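Local coordinates for protein putative alpha KG dependent 2,4-D dioxygenase (Burkholderia xenovorans, PDB 5J92) that binds an iron(II) ion and is probably a 2-oxoglutarate-dependent dioxygenase of the TauD/TfdA family, its substrate not established, at residues I202-V206 with S216-S220; F19-H25 with Y48-P54. One frame throughout, in Å; residues are numbered along the deposited sequence.

In the fold
Following the chain from its N terminus, contact 2 comes first: F19-H25 runs out along strand 21-25, the chain returns through helix 35-47, and Y48-P54 lays strand 50-53 parallel to it, closing a beta-alpha-beta unit within the six-stranded mixed sheet. Contact 1 follows much later as a short hairpin, in which strand 201-208 turns back into strand 215-217 at one edge of a four-stranded antiparallel sheet. The two loops are in series, neither enclosing nor crossing the other. The centres of contacts 1 and 2 lie about 23 Å apart, and their nearest atoms about 9 Å, without touching. V50 of contact 2 and Y218 of contact 1 each have side chains about 12 Å from the iron.

Contact 1: I202-V206 with S216-S220; sequences IHELV and SLYLS
CB and CG of H203 approach CE2 of the Y218 ring obliquely, each at 3.6 Å, and the hydroxyl OH of Y218 lies over one face of the imidazole, displaced toward its rim. With centroids 5.2 Å apart and planes inclined by 35°, the rings form an oblique aromatic pair. The tyrosine torsion accounts for the approach: CG stands roughly opposite the backbone N (chi1 -158°), carrying the ring back toward 202-206. There the carbonyl O of E204 sits in the ring plane at its edge, 3.5 Å from Y218 CB.

The backbone link is one bond, from Y218 N to L205 O at 2.8 Å; the donor lies in the carbonyl plane and the angle at the hydrogen is 159°. The same oxygen receives a longer CA-H contact from L217, 3.5 Å from L217 CA to L205 O. V206 and L217 form an antiparallel non-hydrogen-bonded pair, with V206 CA 3.4 Å from S216 O. With CG opposite the backbone N and beside the carbonyl carbon, the L205 side chain brings CD1 to 4.0 Å from CD2 of L219. Y218 is also the centre of an inverse gamma turn, where the chain leaves strand 215-217.

On the aromatic side, R207 makes a cation-pi contact with the Y218 ring, Y176 of strand 173-176 meets H203 edge-to-face and hydrogen-bonds through OH to Y218 O, and H203 NE2 bonds to L128 O. On the leucine side, L241 of helix 231-245 touches L205 and L219, and helix 154-159 packs its M154 on L219 and its Y158 on V206.

Contact 2: F19-H25 with Y48-P54; sequences FIAARIH and YPVLIFP
Y48 turns its CG away from its carbonyl carbon, beside the backbone N (chi1 -53°), which brings the phenol alongside 19-25 and sets one ring face against A22. CB of A22 lies 3.5 Å from the Y48 ring centroid and 15° off the ring normal, a CH-pi contact over the face. CG1 of I24, anti to the carbonyl carbon, carries CD1 to 3.7 Å from L51 CD2. The I24 and F53 side chains run side by side, with I24 CB 3.8 Å from F53 CE2.

On the face carrying A21, R23, V50 and I52, A21 CB meets V50 CB at 3.8 Å. The R23 chain, extended from CG to NE, crosses I52 obliquely, CG lying 3.8 Å from I52 CB; its CD touches P54 CG. P54 also meets the H25 ring, whose NE2 is bonded to E14 OE1.

Four backbone hydrogen bonds establish the parallel register: V50 N and I52 N donate to I20 O and A22 O, respectively, while A22 N and I24 N donate to V50 O and I52 O, respectively. The last, I24 N to I52 O, measures 2.9 Å. A21, A22 and R23 are matched with V50, L51 and I52, the strand axes crossing at -32°.

V50 packs on F151 of strand 149-153, its side chain about 7 Å from that of the iron ligand H271. Strand 21-25, helix 35-47 and strand 50-53 make a beta-alpha-beta crossover with parallel, adjacent strands in the six-stranded mixed sheet, between strands 12-15 and 261-265, consistent with the cupin-type (double-stranded beta-helix) fold of TauD/TfdA dioxygenases.

Contact 1: I202-V206 with S216-S220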
# COMPACT_ATOMS: atom_id res chain seq x y z
N ILE A 202 -3.77 -0.41 -23.01
CA ILE A 202 -2.37 -0.66 -22.71
C ILE A 202 -1.57 0.63 -22.88
O ILE A 202 -1.81 1.39 -23.83
CB ILE A 202 -1.82 -1.80 -23.60
CG1 ILE A 202 -2.43 -3.13 -23.14
CG2 ILE A 202 -0.30 -1.84 -23.61
CD1 ILE A 202 -2.16 -4.28 -24.07
N HIS A 203 -0.66 0.88 -21.96
CA HIS A 203 0.28 2.00 -22.04
C HIS A 203 1.67 1.53 -21.64
O HIS A 203 1.81 0.61 -20.83
CB HIS A 203 -0.12 3.17 -21.12
CG HIS A 203 -1.47 3.76 -21.41
ND1 HIS A 203 -1.76 4.42 -22.58
CD2 HIS A 203 -2.59 3.82 -20.65
CE1 HIS A 203 -3.01 4.83 -22.55
NE2 HIS A 203 -3.54 4.48 -21.39
N GLU A 204 2.69 2.19 -22.20
CA GLU A 204 4.06 1.91 -21.82
C GLU A 204 4.33 2.34 -20.39
O GLU A 204 3.87 3.40 -19.95
CB GLU A 204 5.02 2.63 -22.77
CG GLU A 204 5.02 2.07 -24.19
CD GLU A 204 5.93 2.84 -25.12
OE1 GLU A 204 6.57 3.82 -24.66
OE2 GLU A 204 6.00 2.48 -26.32
N LEU A 205 5.13 1.55 -19.67
CA LEU A 205 5.38 1.81 -18.27
C LEU A 205 6.38 2.95 -18.06
O LEU A 205 6.24 3.71 -17.10
CB LEU A 205 5.88 0.53 -17.57
CG LEU A 205 6.17 0.62 -16.06
CD1 LEU A 205 4.92 1.01 -15.24
CD2 LEU A 205 6.76 -0.68 -15.57
N VAL A 206 7.38 3.09 -18.93
CA VAL A 206 8.38 4.15 -18.78
C VAL A 206 8.05 5.25 -19.78
O VAL A 206 8.15 5.04 -20.99
CB VAL A 206 9.81 3.62 -18.96
CG1 VAL A 206 10.81 4.77 -18.86
CG2 VAL A 206 10.11 2.56 -17.91
N SER A 216 9.70 8.76 -16.43
CA SER A 216 8.84 8.56 -15.27
C SER A 216 8.11 7.23 -15.39
O SER A 216 7.96 6.68 -16.49
CB SER A 216 7.84 9.72 -15.11
OG SER A 216 6.86 9.70 -16.16
N LEU A 217 7.62 6.75 -14.25
CA LEU A 217 6.83 5.53 -14.20
C LEU A 217 5.34 5.84 -14.39
O LEU A 217 4.79 6.73 -13.73
CB LEU A 217 7.03 4.81 -12.85
CG LEU A 217 8.43 4.24 -12.56
CD1 LEU A 217 8.59 3.75 -11.11
CD2 LEU A 217 8.72 3.11 -13.55
N TYR A 218 4.68 5.09 -15.28
CA TYR A 218 3.24 5.26 -15.48
C TYR A 218 2.47 4.37 -14.50
O TYR A 218 1.76 3.45 -14.88
CB TYR A 218 2.86 4.95 -16.93
CG TYR A 218 1.56 5.58 -17.36
CD1 TYR A 218 0.74 6.23 -16.44
CD2 TYR A 218 1.16 5.55 -18.69
CE1 TYR A 218 -0.43 6.84 -16.83
CE2 TYR A 218 -0.02 6.16 -19.09
CZ TYR A 218 -0.81 6.80 -18.16
OH TYR A 218 -1.99 7.40 -18.55
N LEU A 219 2.57 4.72 -13.22
CA LEU A 219 1.85 3.98 -12.20
C LEU A 219 0.44 4.53 -12.05
O LEU A 219 0.18 5.71 -12.31
CB LEU A 219 2.58 4.04 -10.86
CG LEU A 219 4.03 3.52 -10.88
CD1 LEU A 219 4.63 3.53 -9.48
CD2 LEU A 219 4.10 2.13 -11.49
N SER A 220 -0.48 3.66 -11.65
CA SER A 220 -1.85 4.08 -11.39
C SER A 220 -2.58 2.90 -10.78
O SER A 220 -2.31 1.75 -11.13
CB SER A 220 -2.56 4.53 -12.68
OG SER A 220 -3.84 5.05 -12.40

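Contact 2: F19-H25 with Y48-P54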
# COMPACT_ATOMS: atom_id res chain seq x y z
N PHE A 19 10.74 20.00 -5.74
CA PHE A 19 10.61 19.64 -7.15
C PHE A 19 9.23 19.19 -7.61
O PHE A 19 9.06 18.96 -8.82
CB PHE A 19 11.65 18.55 -7.50
CG PHE A 19 11.66 17.36 -6.57
CD1 PHE A 19 10.71 16.35 -6.69
CD2 PHE A 19 12.66 17.22 -5.61
CE1 PHE A 19 10.74 15.23 -5.86
CE2 PHE A 19 12.69 16.11 -4.76
CZ PHE A 19 11.72 15.10 -4.89
N ILE A 20 8.23 19.06 -6.74
CA ILE A 20 6.91 18.59 -7.16
C ILE A 20 5.96 19.75 -7.43
O ILE A 20 5.19 19.71 -8.40
CB ILE A 20 6.31 17.65 -6.10
CG1 ILE A 20 7.17 16.40 -5.94
CG2 ILE A 20 4.86 17.28 -6.49
CD1 ILE A 20 6.71 15.50 -4.81
N ALA A 21 5.96 20.77 -6.58
CA ALA A 21 4.89 21.75 -6.57
C ALA A 21 5.44 23.15 -6.38
O ALA A 21 6.44 23.36 -5.69
CB ALA A 21 3.88 21.46 -5.44
N ALA A 22 4.77 24.12 -7.01
CA ALA A 22 5.12 25.52 -6.86
C ALA A 22 3.87 26.37 -6.99
O ALA A 22 2.95 26.05 -7.76
CB ALA A 22 6.14 25.97 -7.91
N ARG A 23 3.86 27.49 -6.26
CA ARG A 23 2.86 28.52 -6.43
C ARG A 23 3.29 29.51 -7.50
O ARG A 23 4.48 29.79 -7.68
CB ARG A 23 2.62 29.27 -5.11
CG ARG A 23 1.81 28.45 -4.10
CD ARG A 23 1.50 29.22 -2.80
NE ARG A 23 0.54 28.48 -1.98
CZ ARG A 23 0.85 27.45 -1.20
NH1 ARG A 23 2.12 27.03 -1.12
NH2 ARG A 23 -0.09 26.84 -0.50
N ILE A 24 2.30 30.02 -8.23
CA ILE A 24 2.53 31.03 -9.24
C ILE A 24 1.67 32.22 -8.84
O ILE A 24 0.44 32.14 -8.86
CB ILE A 24 2.18 30.54 -10.65
CG1 ILE A 24 3.18 29.46 -11.05
CG2 ILE A 24 2.23 31.69 -11.62
CD1 ILE A 24 2.84 28.77 -12.32
N HIS A 25 2.32 33.28 -8.41
CA HIS A 25 1.65 34.46 -7.91
C HIS A 25 1.46 35.46 -9.03
O HIS A 25 2.07 35.35 -10.09
CB HIS A 25 2.47 35.12 -6.79
CG HIS A 25 2.77 34.20 -5.65
ND1 HIS A 25 1.83 33.86 -4.70
CD2 HIS A 25 3.92 33.59 -5.28
CE1 HIS A 25 2.38 33.05 -3.81
NE2 HIS A 25 3.64 32.87 -4.14
N TYR A 48 7.92 21.87 -12.12
CA TYR A 48 6.99 21.52 -11.04
C TYR A 48 5.68 21.02 -11.65
O TYR A 48 4.81 21.83 -12.00
CB TYR A 48 6.69 22.73 -10.15
CG TYR A 48 7.88 23.45 -9.57
CD1 TYR A 48 8.44 23.05 -8.34
CD2 TYR A 48 8.43 24.55 -10.23
CE1 TYR A 48 9.53 23.74 -7.79
CE2 TYR A 48 9.51 25.26 -9.68
CZ TYR A 48 10.05 24.84 -8.47
OH TYR A 48 11.11 25.52 -7.93
N PRO A 49 5.44 19.71 -11.71
CA PRO A 49 4.19 19.21 -12.33
C PRO A 49 2.91 19.57 -11.57
O PRO A 49 1.81 19.36 -12.12
CB PRO A 49 4.40 17.69 -12.38
CG PRO A 49 5.45 17.41 -11.38
CD PRO A 49 6.34 18.62 -11.33
N VAL A 50 3.02 20.10 -10.35
CA VAL A 50 1.88 20.64 -9.60
C VAL A 50 2.07 22.15 -9.49
O VAL A 50 3.08 22.61 -8.94
CB VAL A 50 1.74 20.03 -8.19
CG1 VAL A 50 0.53 20.66 -7.45
CG2 VAL A 50 1.64 18.51 -8.24
N LEU A 51 1.13 22.91 -10.05
CA LEU A 51 1.15 24.37 -9.99
C LEU A 51 -0.09 24.86 -9.25
O LEU A 51 -1.22 24.41 -9.53
CB LEU A 51 1.21 24.98 -11.41
CG LEU A 51 2.46 24.69 -12.24
CD1 LEU A 51 2.33 25.28 -13.64
CD2 LEU A 51 3.69 25.27 -11.56
N ILE A 52 0.13 25.77 -8.32
CA ILE A 52 -0.90 26.30 -7.42
C ILE A 52 -1.04 27.79 -7.72
O ILE A 52 -0.08 28.55 -7.57
CB ILE A 52 -0.52 26.10 -5.95
CG1 ILE A 52 -0.27 24.62 -5.66
CG2 ILE A 52 -1.56 26.71 -5.04
CD1 ILE A 52 0.89 24.41 -4.71
N PHE A 53 -2.24 28.20 -8.11
CA PHE A 53 -2.52 29.62 -8.32
C PHE A 53 -3.41 30.10 -7.17
O PHE A 53 -4.61 29.78 -7.14
CB PHE A 53 -3.20 29.84 -9.68
CG PHE A 53 -2.44 29.26 -10.84
CD1 PHE A 53 -2.62 27.93 -11.21
CD2 PHE A 53 -1.54 30.03 -11.56
CE1 PHE A 53 -1.92 27.38 -12.28
CE2 PHE A 53 -0.84 29.49 -12.64
CZ PHE A 53 -1.04 28.17 -13.00
N PRO A 54 -2.88 30.82 -6.19
CA PRO A 54 -3.68 31.19 -5.03
C PRO A 54 -4.77 32.20 -5.37
O PRO A 54 -4.64 33.00 -6.30
CB PRO A 54 -2.66 31.81 -4.06
CG PRO A 54 -1.31 31.31 -4.53
CD PRO A 54 -1.46 31.18 -6.04